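Local atomic coordinates of beta-N-acetylhexosaminidase (Thermotoga neapolitana, PDB entry 5BZA), a protein that probably hydrolyses terminal non-reducing N-acetyl-D-hexosamine residues of N-acetyl-beta-D-hexosaminides, as a thermostable family 3 glycoside hydrolase. Residues E341-E346 / R376-R381; L399-V404 / R424-I429; A390-V395 / L418-D423; D15-A20 / N277-P282. All coordinates share one frame; numbering follows the deposited sequence.

Contact 1: E341-E346 / R376-R381; sequences ELLGRE and RFFKVR. With CD (cadmium ion), chain T.
E346 and R381 meet through their charged ends, with the carboxylate and guanidinium planes turned 51° apart. R381 NE is 2.8 Å from E346 OE2. This hydrogen-bonded salt bridge lies near the guanidinium plane but reaches OE2 from above the carboxylate plane. R381 leaves the strand with CG anti to the backbone N, and a bend at chi3 (-64°) swings NE back onto the glutamate. NH2 lies on the side of E346 OE1, but its position is less certain. E346 OE1 binds a cadmium ion at 2.2 Å, and E398 and a water are further ligands of that metal.

K379 reaches over the type I turn from L342 to R345. Its CE comes 3.0 Å from G344 O. F378 turns the edge of its ring to the L343 carbonyl, with CD1 3.6 Å from L343 O. A water bridges the backbones: it accepts from K379 N at 3.0 Å and lies 2.7 Å from R345 O. F378 meets F401 of strand 399-404 and F459 of helix 452-463 edge-to-face.

The E346 carboxylate is thus shared between a metal ion and an arginine. Two positive partners would probably favour its ionised form. The arginine holds OE2 while OE1 serves the cadmium, which probably limits rotation of the carboxylate.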
loop_
_atom_site.group_PDB
_atom_site.type_symbol
_atom_site.label_atom_id
_atom_site.label_comp_id
_atom_site.label_asym_id
_atom_site.label_seq_id
_atom_site.Cartn_x
_atom_site.Cartn_y
_atom_site.Cartn_z
ATOM N N GLU B 341 -23.351 30.972 10.466
ATOM C CA GLU B 341 -22.685 32.272 10.533
ATOM C C GLU B 341 -21.326 32.290 11.279
ATOM O O GLU B 341 -20.567 33.248 11.122
ATOM C CB GLU B 341 -23.653 33.317 11.133
ATOM C CG GLU B 341 -24.178 32.996 12.539
ATOM C CD GLU B 341 -25.352 31.990 12.525
ATOM O OE1 GLU B 341 -25.697 31.471 11.421
ATOM O OE2 GLU B 341 -25.901 31.693 13.627
ATOM N N LEU B 342 -20.999 31.278 12.085
ATOM C CA LEU B 342 -19.718 31.336 12.801
ATOM C C LEU B 342 -18.598 30.766 11.928
ATOM O O LEU B 342 -17.405 30.980 12.176
ATOM C CB LEU B 342 -19.748 30.505 14.094
ATOM C CG LEU B 342 -20.611 30.731 15.330
ATOM C CD1 LEU B 342 -20.234 29.701 16.373
ATOM C CD2 LEU B 342 -20.406 32.120 15.878
ATOM N N LEU B 343 -19.001 30.034 10.904
ATOM C CA LEU B 343 -18.081 29.144 10.214
ATOM C C LEU B 343 -17.075 29.859 9.267
ATOM O O LEU B 343 -16.047 29.280 8.900
ATOM C CB LEU B 343 -18.895 28.054 9.503
ATOM C CG LEU B 343 -19.598 27.146 10.552
ATOM C CD1 LEU B 343 -20.323 25.973 9.900
ATOM C CD2 LEU B 343 -18.652 26.632 11.666
ATOM N N GLY B 344 -17.388 31.083 8.838
ATOM C CA GLY B 344 -16.470 31.872 8.030
ATOM C C GLY B 344 -15.395 32.590 8.832
ATOM O O GLY B 344 -14.650 33.366 8.267
ATOM N N ARG B 345 -15.300 32.363 10.144
ATOM C CA ARG B 345 -14.297 33.071 10.960
ATOM C C ARG B 345 -12.961 32.373 10.946
ATOM O O ARG B 345 -12.880 31.240 10.488
ATOM C CB ARG B 345 -14.737 33.178 12.427
ATOM C CG ARG B 345 -16.046 33.886 12.673
ATOM C CD ARG B 345 -16.360 33.809 14.182
ATOM N NE ARG B 345 -17.607 34.485 14.557
ATOM C CZ ARG B 345 -18.069 34.569 15.810
ATOM N NH1 ARG B 345 -17.374 34.043 16.814
ATOM N NH2 ARG B 345 -19.217 35.190 16.056
ATOM N N GLU B 346 -11.944 32.974 11.565
ATOM C CA GLU B 346 -10.627 32.353 11.547
ATOM C C GLU B 346 -10.599 31.394 12.746
ATOM O O GLU B 346 -11.150 31.698 13.812
ATOM C CB GLU B 346 -9.503 33.389 11.677
ATOM C CG GLU B 346 -9.592 34.600 10.719
ATOM C CD GLU B 346 -8.746 35.775 11.243
ATOM O OE1 GLU B 346 -9.317 36.854 11.548
ATOM O OE2 GLU B 346 -7.519 35.571 11.484
ATOM N N ARG B 376 -7.950 23.079 4.480
ATOM C CA ARG B 376 -8.761 23.005 3.227
ATOM C C ARG B 376 -10.144 23.642 3.348
ATOM O O ARG B 376 -10.748 24.081 2.360
ATOM C CB ARG B 376 -8.958 21.550 2.792
ATOM C CG ARG B 376 -7.677 20.799 2.554
ATOM C CD ARG B 376 -7.933 19.469 1.842
ATOM N NE ARG B 376 -8.523 19.619 0.507
ATOM C CZ ARG B 376 -7.828 19.685 -0.634
ATOM N NH1 ARG B 376 -6.500 19.597 -0.633
ATOM N NH2 ARG B 376 -8.473 19.812 -1.780
ATOM N N PHE B 377 -10.633 23.702 4.590
ATOM C CA PHE B 377 -12.030 24.039 4.891
ATOM C C PHE B 377 -12.191 25.358 5.652
ATOM O O PHE B 377 -13.234 26.012 5.572
ATOM C CB PHE B 377 -12.663 22.906 5.708
ATOM C CG PHE B 377 -12.762 21.599 4.971
ATOM C CD1 PHE B 377 -13.843 21.329 4.124
ATOM C CD2 PHE B 377 -11.785 20.631 5.131
ATOM C CE1 PHE B 377 -13.930 20.104 3.440
ATOM C CE2 PHE B 377 -11.875 19.416 4.441
ATOM C CZ PHE B 377 -12.949 19.157 3.599
ATOM N N PHE B 378 -11.174 25.732 6.421
ATOM C CA PHE B 378 -11.295 26.898 7.295
ATOM C C PHE B 378 -10.076 27.760 7.226
ATOM O O PHE B 378 -8.970 27.242 7.133
ATOM C CB PHE B 378 -11.543 26.462 8.804
ATOM C CG PHE B 378 -12.798 25.666 8.990
ATOM C CD1 PHE B 378 -14.003 26.307 9.138
ATOM C CD2 PHE B 378 -12.789 24.287 8.892
ATOM C CE1 PHE B 378 -15.164 25.602 9.240
ATOM C CE2 PHE B 378 -13.958 23.569 8.973
ATOM C CZ PHE B 378 -15.146 24.228 9.148
ATOM N N LYS B 379 -10.269 29.077 7.330
ATOM C CA LYS B 379 -9.113 29.931 7.598
ATOM C C LYS B 379 -8.622 29.588 9.014
ATOM O O LYS B 379 -9.407 29.451 9.970
ATOM C CB LYS B 379 -9.459 31.416 7.496
ATOM C CG LYS B 379 -10.401 31.755 6.395
ATOM C CD LYS B 379 -10.606 33.262 6.307
ATOM C CE LYS B 379 -11.927 33.584 6.960
ATOM N NZ LYS B 379 -12.231 35.031 6.988
ATOM N N VAL B 380 -7.317 29.410 9.134
ATOM C CA VAL B 380 -6.728 29.018 10.396
ATOM C C VAL B 380 -5.809 30.119 10.918
ATOM O O VAL B 380 -4.825 30.474 10.251
ATOM C CB VAL B 380 -5.957 27.717 10.230
ATOM C CG1 VAL B 380 -5.166 27.383 11.482
ATOM C CG2 VAL B 380 -6.928 26.581 9.836
ATOM N N ARG B 381 -6.128 30.665 12.093
ATOM C CA ARG B 381 -5.294 31.691 12.735
ATOM C C ARG B 381 -4.140 31.109 13.524
ATOM O O ARG B 381 -3.036 31.651 13.478
ATOM C CB ARG B 381 -6.083 32.600 13.688
ATOM C CG ARG B 381 -5.182 33.767 14.159
ATOM C CD ARG B 381 -5.887 34.802 15.003
ATOM N NE ARG B 381 -6.928 35.509 14.270
ATOM C CZ ARG B 381 -7.679 36.456 14.813
ATOM N NH1 ARG B 381 -7.472 36.814 16.073
ATOM N NH2 ARG B 381 -8.625 37.054 14.109
HETATM CD CD CD T . -11.439 37.387 11.222
HETATM O O HOH W 1 -12.964 30.079 8.081
HETATM O O HOH W 2 -14.950 28.054 6.253
HETATM O O HOH W 3 -13.826 37.670 10.784
#

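Contact 2: L399-V404 / R424-I429; sequences LIFDFV and RTIYFI
I400 N donates to R424 O at 2.7 Å, and I426 N donates to I400 O at the same 2.7 Å. The ladder continues through D402 N to I426 O, F428 N to D402 O, and V404 N to F428 O. These five bonds set strands 399-404 and 425-429 in parallel register, their axes 19° apart.

D402 and Y427 share one face of the pair. D402 OD2 lies at the edge of the tyrosine ring, 3.2 Å from Y427 CE1, and accepts its hydrogen bond from H417 ND1. Y427 OH bonds to H417 O.

The other face carries an aromatic cluster. F403 and F428 form an offset stack with centroids 4.6 Å apart. F428 holds CG anti to its carbonyl carbon (chi1 -67°), which leans the ring back towards F401. F428 CE1 sits over the face of the F401 ring, 3.4 Å from F401 CG, and these two planes are inclined at 57°. I426 CD1 touches the same ring at F401 CE1, 3.7 Å away. Cutting F401 back to an alanine would probably open a gap beside F428 CE1 and I426 CD1 and leave one side of the F428 ring less well held.

The two strands and helix 411-418 form a beta-alpha-beta unit. Strand 347-352 flanks 399-404, and strand 443-446 flanks 425-429. Helix 452-463 covers the phenylalanine cluster through F459 and L462, while L420 packs on the D402 and Y427 face.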
loop_
_atom_site.group_PDB
_atom_site.type_symbol
_atom_site.label_atom_id
_atom_site.label_comp_id
_atom_site.label_asym_id
_atom_site.label_seq_id
_atom_site.Cartn_x
_atom_site.Cartn_y
_atom_site.Cartn_z
ATOM N N LEU B 399 -13.153 31.550 16.585
ATOM C CA LEU B 399 -13.701 30.200 16.541
ATOM C C LEU B 399 -12.635 29.284 17.016
ATOM O O LEU B 399 -11.480 29.412 16.612
ATOM C CB LEU B 399 -14.164 29.814 15.140
ATOM C CG LEU B 399 -15.017 28.551 14.906
ATOM C CD1 LEU B 399 -16.284 28.519 15.769
ATOM C CD2 LEU B 399 -15.407 28.485 13.415
ATOM N N ILE B 400 -13.016 28.381 17.927
ATOM C CA ILE B 400 -12.045 27.472 18.488
ATOM C C ILE B 400 -12.487 26.047 18.225
ATOM O O ILE B 400 -13.645 25.700 18.474
ATOM C CB ILE B 400 -11.853 27.699 19.985
ATOM C CG1 ILE B 400 -11.528 29.169 20.253
ATOM C CG2 ILE B 400 -10.697 26.841 20.477
ATOM C CD1 ILE B 400 -11.367 29.544 21.743
ATOM N N PHE B 401 -11.563 25.236 17.701
ATOM C CA PHE B 401 -11.826 23.819 17.487
ATOM C C PHE B 401 -11.025 23.064 18.510
ATOM O O PHE B 401 -9.791 23.003 18.395
ATOM C CB PHE B 401 -11.411 23.328 16.087
ATOM C CG PHE B 401 -12.286 23.814 14.953
ATOM C CD1 PHE B 401 -13.426 24.557 15.191
ATOM C CD2 PHE B 401 -12.001 23.434 13.643
ATOM C CE1 PHE B 401 -14.230 24.991 14.145
ATOM C CE2 PHE B 401 -12.818 23.845 12.569
ATOM C CZ PHE B 401 -13.934 24.626 12.821
ATOM N N ASP B 402 -11.699 22.462 19.494
ATOM C CA ASP B 402 -10.983 21.655 20.477
ATOM C C ASP B 402 -11.089 20.187 20.039
ATOM O O ASP B 402 -12.175 19.592 19.975
ATOM C CB ASP B 402 -11.541 21.899 21.897
ATOM C CG ASP B 402 -10.916 20.988 22.977
ATOM O OD1 ASP B 402 -9.829 20.388 22.748
ATOM O OD2 ASP B 402 -11.493 20.943 24.111
ATOM N N PHE B 403 -9.942 19.610 19.708
ATOM C CA PHE B 403 -9.920 18.215 19.289
ATOM C C PHE B 403 -9.664 17.369 20.516
ATOM O O PHE B 403 -8.525 17.155 20.966
ATOM C CB PHE B 403 -8.885 17.983 18.189
ATOM C CG PHE B 403 -9.286 18.587 16.876
ATOM C CD1 PHE B 403 -10.136 17.901 16.017
ATOM C CD2 PHE B 403 -8.914 19.876 16.550
ATOM C CE1 PHE B 403 -10.546 18.465 14.824
ATOM C CE2 PHE B 403 -9.330 20.446 15.355
ATOM C CZ PHE B 403 -10.144 19.737 14.497
ATOM N N VAL B 404 -10.772 16.917 21.070
ATOM C CA VAL B 404 -10.792 16.361 22.417
ATOM C C VAL B 404 -10.374 14.888 22.461
ATOM O O VAL B 404 -10.948 14.036 21.781
ATOM C CB VAL B 404 -12.170 16.488 23.013
ATOM C CG1 VAL B 404 -12.162 15.950 24.434
ATOM C CG2 VAL B 404 -12.653 17.956 22.939
ATOM N N ARG B 424 -18.169 29.919 21.114
ATOM C CA ARG B 424 -17.398 29.930 19.893
ATOM C C ARG B 424 -16.370 28.789 19.912
ATOM O O ARG B 424 -15.304 28.852 19.259
ATOM C CB ARG B 424 -16.765 31.306 19.711
ATOM C CG ARG B 424 -16.027 31.820 20.926
ATOM C CD ARG B 424 -15.621 33.284 20.780
ATOM N NE ARG B 424 -14.892 33.734 21.964
ATOM C CZ ARG B 424 -15.460 34.226 23.061
ATOM N NH1 ARG B 424 -16.780 34.366 23.110
ATOM N NH2 ARG B 424 -14.697 34.583 24.092
ATOM N N THR B 425 -16.710 27.722 20.638
ATOM C CA THR B 425 -15.836 26.556 20.670
ATOM C C THR B 425 -16.626 25.381 20.141
ATOM O O THR B 425 -17.801 25.219 20.458
ATOM C CB THR B 425 -15.301 26.232 22.061
ATOM O OG1 THR B 425 -14.514 27.327 22.521
ATOM C CG2 THR B 425 -14.429 24.971 22.023
ATOM N N ILE B 426 -15.990 24.600 19.272
ATOM C CA ILE B 426 -16.580 23.363 18.781
ATOM C C ILE B 426 -15.709 22.240 19.274
ATOM O O ILE B 426 -14.474 22.269 19.095
ATOM C CB ILE B 426 -16.692 23.342 17.251
ATOM C CG1 ILE B 426 -17.455 24.582 16.776
ATOM C CG2 ILE B 426 -17.437 22.098 16.789
ATOM C CD1 ILE B 426 -17.744 24.593 15.290
ATOM N N TYR B 427 -16.362 21.269 19.920
ATOM C CA TYR B 427 -15.679 20.127 20.488
ATOM C C TYR B 427 -15.737 18.979 19.507
ATOM O O TYR B 427 -16.828 18.510 19.130
ATOM C CB TYR B 427 -16.299 19.713 21.835
ATOM C CG TYR B 427 -16.067 20.762 22.880
ATOM C CD1 TYR B 427 -14.864 20.798 23.577
ATOM C CD2 TYR B 427 -17.028 21.736 23.152
ATOM C CE1 TYR B 427 -14.609 21.768 24.497
ATOM C CE2 TYR B 427 -16.786 22.732 24.106
ATOM C CZ TYR B 427 -15.577 22.735 24.768
ATOM O OH TYR B 427 -15.310 23.694 25.720
ATOM N N PHE B 428 -14.557 18.531 19.096
ATOM C CA PHE B 428 -14.474 17.371 18.233
ATOM C C PHE B 428 -14.065 16.201 19.099
ATOM O O PHE B 428 -12.902 16.102 19.507
ATOM C CB PHE B 428 -13.467 17.589 17.071
ATOM C CG PHE B 428 -13.895 18.640 16.067
ATOM C CD1 PHE B 428 -13.761 19.995 16.352
ATOM C CD2 PHE B 428 -14.399 18.269 14.816
ATOM C CE1 PHE B 428 -14.147 20.976 15.413
ATOM C CE2 PHE B 428 -14.790 19.247 13.870
ATOM C CZ PHE B 428 -14.669 20.593 14.176
ATOM N N ILE B 429 -15.008 15.312 19.393
ATOM C CA ILE B 429 -14.658 14.166 20.217
ATOM C C ILE B 429 -14.224 13.026 19.330
ATOM O O ILE B 429 -15.039 12.390 18.672
ATOM C CB ILE B 429 -15.806 13.728 21.187
ATOM C CG1 ILE B 429 -15.846 14.684 22.392
ATOM C CG2 ILE B 429 -15.446 12.391 21.820
ATOM C CD1 ILE B 429 -16.861 15.796 22.331
#

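Contact 3: A390-V395 / L418-D423; sequences AGPDDV and LSLPSD
P421, whose CD touches the V395 carbonyl 3.7 Å from V395 O, has its own carbonyl gripped by a threonine: P421 O is hydrogen-bonded by T425 OG1. The two segments are loops of the C-terminal domain. They lead into the adjacent parallel strands 399-404 and 425-429, which form a beta-alpha-beta unit with helix 411-418. The loops therefore lie side by side at the same end of the sheet. No hydrogen bond joins them directly.

L420 has the largest share of the contact. Its CG stands anti to the carbonyl carbon (chi1 -59°), and its two methyls part towards different neighbours. CD1 meets P392 CG at 4.2 Å. CD2 meets V395 CG1 at 4.3 Å. P392 rests in turn on A416 and H417 of helix 411-418, and L420 also reaches L350 and D402. The L420 carbonyl is bonded by R442, which ties this loop down from outside. At the solvent side, D394 OD1 comes 3.7 Å from S419 CB.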
loop_
_atom_site.group_PDB
_atom_site.type_symbol
_atom_site.label_atom_id
_atom_site.label_comp_id
_atom_site.label_asym_id
_atom_site.label_seq_id
_atom_site.Cartn_x
_atom_site.Cartn_y
_atom_site.Cartn_z
ATOM N N ALA B 390 -3.159 16.965 30.542
ATOM C CA ALA B 390 -3.359 18.254 31.193
ATOM C C ALA B 390 -4.588 19.001 30.651
ATOM O O ALA B 390 -5.267 19.703 31.395
ATOM C CB ALA B 390 -2.107 19.107 31.057
ATOM N N GLY B 391 -4.864 18.861 29.354
ATOM C CA GLY B 391 -5.898 19.652 28.703
ATOM C C GLY B 391 -5.346 20.973 28.200
ATOM O O GLY B 391 -4.182 21.302 28.436
ATOM N N PRO B 392 -6.166 21.723 27.455
ATOM C CA PRO B 392 -5.777 23.003 26.834
ATOM C C PRO B 392 -5.551 24.121 27.844
ATOM O O PRO B 392 -6.258 24.198 28.842
ATOM C CB PRO B 392 -6.959 23.336 25.915
ATOM C CG PRO B 392 -8.115 22.548 26.449
ATOM C CD PRO B 392 -7.546 21.333 27.127
ATOM N N ASP B 393 -4.544 24.956 27.630
ATOM C CA ASP B 393 -4.461 26.180 28.414
ATOM C C ASP B 393 -5.652 27.020 27.967
ATOM O O ASP B 393 -6.256 26.726 26.929
ATOM C CB ASP B 393 -3.142 26.930 28.189
ATOM C CG ASP B 393 -1.926 26.145 28.677
ATOM O OD1 ASP B 393 -2.121 25.168 29.439
ATOM O OD2 ASP B 393 -0.778 26.552 28.359
ATOM N N ASP B 394 -6.016 28.056 28.712
ATOM C CA ASP B 394 -7.163 28.836 28.264
ATOM C C ASP B 394 -6.745 29.575 26.992
ATOM O O ASP B 394 -5.559 29.873 26.790
ATOM C CB ASP B 394 -7.690 29.818 29.312
ATOM C CG ASP B 394 -9.094 30.334 28.951
ATOM O OD1 ASP B 394 -10.071 29.567 29.160
ATOM O OD2 ASP B 394 -9.222 31.467 28.420
ATOM N N VAL B 395 -7.696 29.805 26.096
ATOM C CA VAL B 395 -7.397 30.603 24.918
ATOM C C VAL B 395 -8.695 31.150 24.344
ATOM O O VAL B 395 -9.780 30.781 24.779
ATOM C CB VAL B 395 -6.625 29.779 23.859
ATOM C CG1 VAL B 395 -7.551 28.785 23.166
ATOM C CG2 VAL B 395 -5.919 30.709 22.838
ATOM N N LEU B 418 -13.627 22.541 29.489
ATOM C CA LEU B 418 -14.902 23.252 29.675
ATOM C C LEU B 418 -14.742 24.766 29.883
ATOM O O LEU B 418 -15.695 25.535 29.674
ATOM C CB LEU B 418 -15.667 22.662 30.860
ATOM C CG LEU B 418 -16.249 21.281 30.575
ATOM C CD1 LEU B 418 -16.725 20.677 31.875
ATOM C CD2 LEU B 418 -17.373 21.361 29.550
ATOM N N SER B 419 -13.543 25.188 30.291
ATOM C CA SER B 419 -13.217 26.615 30.427
ATOM C C SER B 419 -13.304 27.390 29.114
ATOM O O SER B 419 -13.470 28.617 29.127
ATOM C CB SER B 419 -11.801 26.810 30.985
ATOM O OG SER B 419 -11.525 25.952 32.076
ATOM N N LEU B 420 -13.145 26.699 27.982
ATOM C CA LEU B 420 -13.164 27.379 26.691
ATOM C C LEU B 420 -14.540 28.045 26.457
ATOM O O LEU B 420 -15.578 27.567 26.936
ATOM C CB LEU B 420 -12.821 26.394 25.558
ATOM C CG LEU B 420 -11.442 25.726 25.694
ATOM C CD1 LEU B 420 -11.245 24.625 24.657
ATOM C CD2 LEU B 420 -10.289 26.736 25.690
ATOM N N PRO B 421 -14.547 29.186 25.767
ATOM C CA PRO B 421 -15.786 29.937 25.536
ATOM C C PRO B 421 -16.819 29.112 24.791
ATOM O O PRO B 421 -16.658 28.795 23.603
ATOM C CB PRO B 421 -15.328 31.137 24.699
ATOM C CG PRO B 421 -13.972 30.788 24.201
ATOM C CD PRO B 421 -13.365 29.854 25.195
ATOM N N SER B 422 -17.880 28.759 25.488
ATOM C CA SER B 422 -18.928 27.932 24.921
ATOM C C SER B 422 -19.570 28.515 23.660
ATOM O O SER B 422 -20.112 27.795 22.825
ATOM C CB SER B 422 -20.012 27.715 25.991
ATOM O OG SER B 422 -21.257 27.381 25.396
ATOM N N ASP B 423 -19.507 29.820 23.513
ATOM C CA ASP B 423 -20.186 30.454 22.401
ATOM C C ASP B 423 -19.448 30.250 21.047
ATOM O O ASP B 423 -20.023 30.365 19.958
ATOM C CB ASP B 423 -20.353 31.930 22.706
ATOM C CG ASP B 423 -21.723 32.430 22.335
ATOM O OD1 ASP B 423 -22.692 31.665 22.536
ATOM O OD2 ASP B 423 -21.837 33.577 21.839
#

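Contact 4: D15-A20 / N277-P282; sequences DFNEEA and NFRDLP
F278 places CG between its backbone N and carbonyl carbon (chi1 68°), and this turns the ring towards A20. E19 holds CG anti to the backbone N (chi1 -177°) and runs on extended, so its carboxylate passes the ring and reaches R279. A20 CB lies over one face of the F278 ring in a CH-pi contact, 4.2 Å from the centroid. R279 CG lies over the opposite face. The R279 chain then runs extended along the ring, and F278 CZ sits 3.7 Å above the guanidinium plane.

R279 NE donates to E19 OE1 at 2.8 Å with an angle of 158° at the hydrogen. The bond lies in the guanidinium plane but meets the carboxylate from above. A water links R279 NH2, at 2.7 Å, to D15 OD2, at 2.9 Å. N17 is the N-cap of helix 18-27: its OD1 accepts from A20 N at 2.9 Å. An alanine in place of E19 would probably leave R279 NE without its charged mate and let the guanidinium swing away from F278.

The segments follow strands 9-13 and 273-275, neighbours in the TIM barrel. The contact joins the start of helix 18-27 to that of helix 281-293. R279 probably offsets the charge of E19, while D15, held to it through water, has R376 as its own partner.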
loop_
_atom_site.group_PDB
_atom_site.type_symbol
_atom_site.label_atom_id
_atom_site.label_comp_id
_atom_site.label_asym_id
_atom_site.label_seq_id
_atom_site.Cartn_x
_atom_site.Cartn_y
_atom_site.Cartn_z
ATOM N N ASP B 15 -5.530 17.380 -7.770
ATOM C CA ASP B 15 -6.288 17.824 -6.622
ATOM C C ASP B 15 -7.731 17.318 -6.782
ATOM O O ASP B 15 -8.156 16.978 -7.894
ATOM C CB ASP B 15 -6.205 19.365 -6.476
ATOM C CG ASP B 15 -6.654 19.853 -5.073
ATOM O OD1 ASP B 15 -6.876 18.980 -4.226
ATOM O OD2 ASP B 15 -6.704 21.076 -4.788
ATOM N N PHE B 16 -8.463 17.216 -5.666
ATOM C CA PHE B 16 -9.873 16.855 -5.701
ATOM C C PHE B 16 -10.634 17.861 -4.847
ATOM O O PHE B 16 -10.274 18.102 -3.697
ATOM C CB PHE B 16 -10.108 15.424 -5.206
ATOM C CG PHE B 16 -11.563 15.069 -5.095
ATOM C CD1 PHE B 16 -12.367 15.002 -6.225
ATOM C CD2 PHE B 16 -12.145 14.851 -3.835
ATOM C CE1 PHE B 16 -13.724 14.684 -6.112
ATOM C CE2 PHE B 16 -13.480 14.536 -3.717
ATOM C CZ PHE B 16 -14.283 14.448 -4.852
ATOM N N ASN B 17 -11.639 18.507 -5.419
ATOM C CA ASN B 17 -12.226 19.659 -4.764
ATOM C C ASN B 17 -13.501 20.002 -5.493
ATOM O O ASN B 17 -13.946 19.231 -6.353
ATOM C CB ASN B 17 -11.240 20.838 -4.729
ATOM C CG ASN B 17 -10.643 21.146 -6.117
ATOM O OD1 ASN B 17 -11.346 21.101 -7.135
ATOM N ND2 ASN B 17 -9.366 21.503 -6.144
ATOM N N GLU B 18 -14.124 21.128 -5.146
ATOM C CA GLU B 18 -15.464 21.404 -5.702
ATOM C C GLU B 18 -15.289 21.721 -7.193
ATOM O O GLU B 18 -16.128 21.325 -7.996
ATOM C CB GLU B 18 -16.182 22.531 -4.934
ATOM C CG GLU B 18 -17.737 22.698 -5.097
ATOM C CD GLU B 18 -18.596 21.496 -4.519
ATOM O OE1 GLU B 18 -18.022 20.416 -4.221
ATOM O OE2 GLU B 18 -19.835 21.643 -4.277
ATOM N N GLU B 19 -14.179 22.361 -7.582
ATOM C CA GLU B 19 -13.961 22.621 -9.013
ATOM C C GLU B 19 -13.887 21.281 -9.782
ATOM O O GLU B 19 -14.555 21.108 -10.815
ATOM C CB GLU B 19 -12.687 23.442 -9.267
ATOM C CG GLU B 19 -12.465 23.803 -10.749
ATOM C CD GLU B 19 -11.239 24.697 -11.003
ATOM O OE1 GLU B 19 -10.363 24.781 -10.109
ATOM O OE2 GLU B 19 -11.139 25.297 -12.107
ATOM N N ALA B 20 -13.097 20.340 -9.255
ATOM C CA ALA B 20 -13.005 19.017 -9.850
ATOM C C ALA B 20 -14.380 18.338 -10.001
ATOM O O ALA B 20 -14.728 17.886 -11.085
ATOM C CB ALA B 20 -12.053 18.165 -9.050
ATOM N N ASN B 277 -4.257 18.135 -16.799
ATOM C CA ASN B 277 -4.909 19.071 -15.901
ATOM C C ASN B 277 -6.405 19.186 -16.199
ATOM O O ASN B 277 -6.779 19.698 -17.249
ATOM C CB ASN B 277 -4.272 20.449 -16.000
ATOM C CG ASN B 277 -4.729 21.386 -14.902
ATOM O OD1 ASN B 277 -5.782 21.177 -14.253
ATOM N ND2 ASN B 277 -3.949 22.448 -14.685
ATOM N N PHE B 278 -7.254 18.755 -15.260
ATOM C CA PHE B 278 -8.704 18.753 -15.487
ATOM C C PHE B 278 -9.214 20.157 -15.738
ATOM O O PHE B 278 -10.215 20.357 -16.415
ATOM C CB PHE B 278 -9.445 18.133 -14.285
ATOM C CG PHE B 278 -9.374 18.968 -13.022
ATOM C CD1 PHE B 278 -8.275 18.854 -12.157
ATOM C CD2 PHE B 278 -10.397 19.875 -12.700
ATOM C CE1 PHE B 278 -8.197 19.622 -10.982
ATOM C CE2 PHE B 278 -10.330 20.635 -11.530
ATOM C CZ PHE B 278 -9.224 20.520 -10.677
ATOM N N ARG B 279 -8.509 21.130 -15.188
ATOM C CA ARG B 279 -8.874 22.508 -15.406
ATOM C C ARG B 279 -8.749 22.898 -16.895
ATOM O O ARG B 279 -9.374 23.856 -17.314
ATOM C CB ARG B 279 -8.052 23.442 -14.508
ATOM C CG ARG B 279 -8.287 23.217 -12.996
ATOM C CD ARG B 279 -7.390 24.101 -12.125
ATOM N NE ARG B 279 -7.764 24.027 -10.705
ATOM C CZ ARG B 279 -7.085 23.369 -9.760
ATOM N NH1 ARG B 279 -5.910 22.794 -10.061
ATOM N NH2 ARG B 279 -7.553 23.346 -8.494
ATOM N N ASP B 280 -7.962 22.172 -17.694
ATOM C CA ASP B 280 -7.922 22.446 -19.144
ATOM C C ASP B 280 -9.098 21.863 -19.908
ATOM O O ASP B 280 -9.217 22.098 -21.109
ATOM C CB ASP B 280 -6.649 21.897 -19.782
ATOM C CG ASP B 280 -5.444 22.624 -19.334
ATOM O OD1 ASP B 280 -5.524 23.859 -19.162
ATOM O OD2 ASP B 280 -4.425 21.963 -19.104
ATOM N N LEU B 281 -9.930 21.067 -19.244
ATOM C CA LEU B 281 -10.963 20.360 -19.995
ATOM C C LEU B 281 -11.909 21.303 -20.768
ATOM O O LEU B 281 -12.185 21.047 -21.930
ATOM C CB LEU B 281 -11.765 19.445 -19.077
ATOM C CG LEU B 281 -12.878 18.649 -19.762
ATOM C CD1 LEU B 281 -12.334 17.899 -20.964
ATOM C CD2 LEU B 281 -13.499 17.669 -18.779
ATOM N N PRO B 282 -12.385 22.400 -20.144
ATOM C CA PRO B 282 -13.291 23.240 -20.941
ATOM C C PRO B 282 -12.674 23.783 -22.267
ATOM O O PRO B 282 -13.311 23.622 -23.316
ATOM C CB PRO B 282 -13.643 24.379 -19.979
ATOM C CG PRO B 282 -13.509 23.774 -18.628
ATOM C CD PRO B 282 -12.321 22.849 -18.738
HETATM O O HOH W 4 -5.420 22.475 -7.020
#

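Contacts 1, 2 and 3 cluster in the C-terminal domain, while contact 4 lies in the TIM barrel. Contacts 2 and 3 have centres 9 Å apart and alternate along the chain; I400 CD1 of contact 2 comes 3.6 Å from V395 O of contact 3. The centres of contacts 1 and 2 are 12 Å apart, and F378 CD2 meets F401 CE2 at 3.7 Å. Contact 4 touches contact 1 through R376 NH2 and D15 OD1, 3.0 Å apart, a salt bridge between the domains. The nearest atoms of contacts 2 and 4 are about 17 Å apart. Of the four contacts, only contact 1 holds a metal ligand; the H161 and D245 cadmium site is separate.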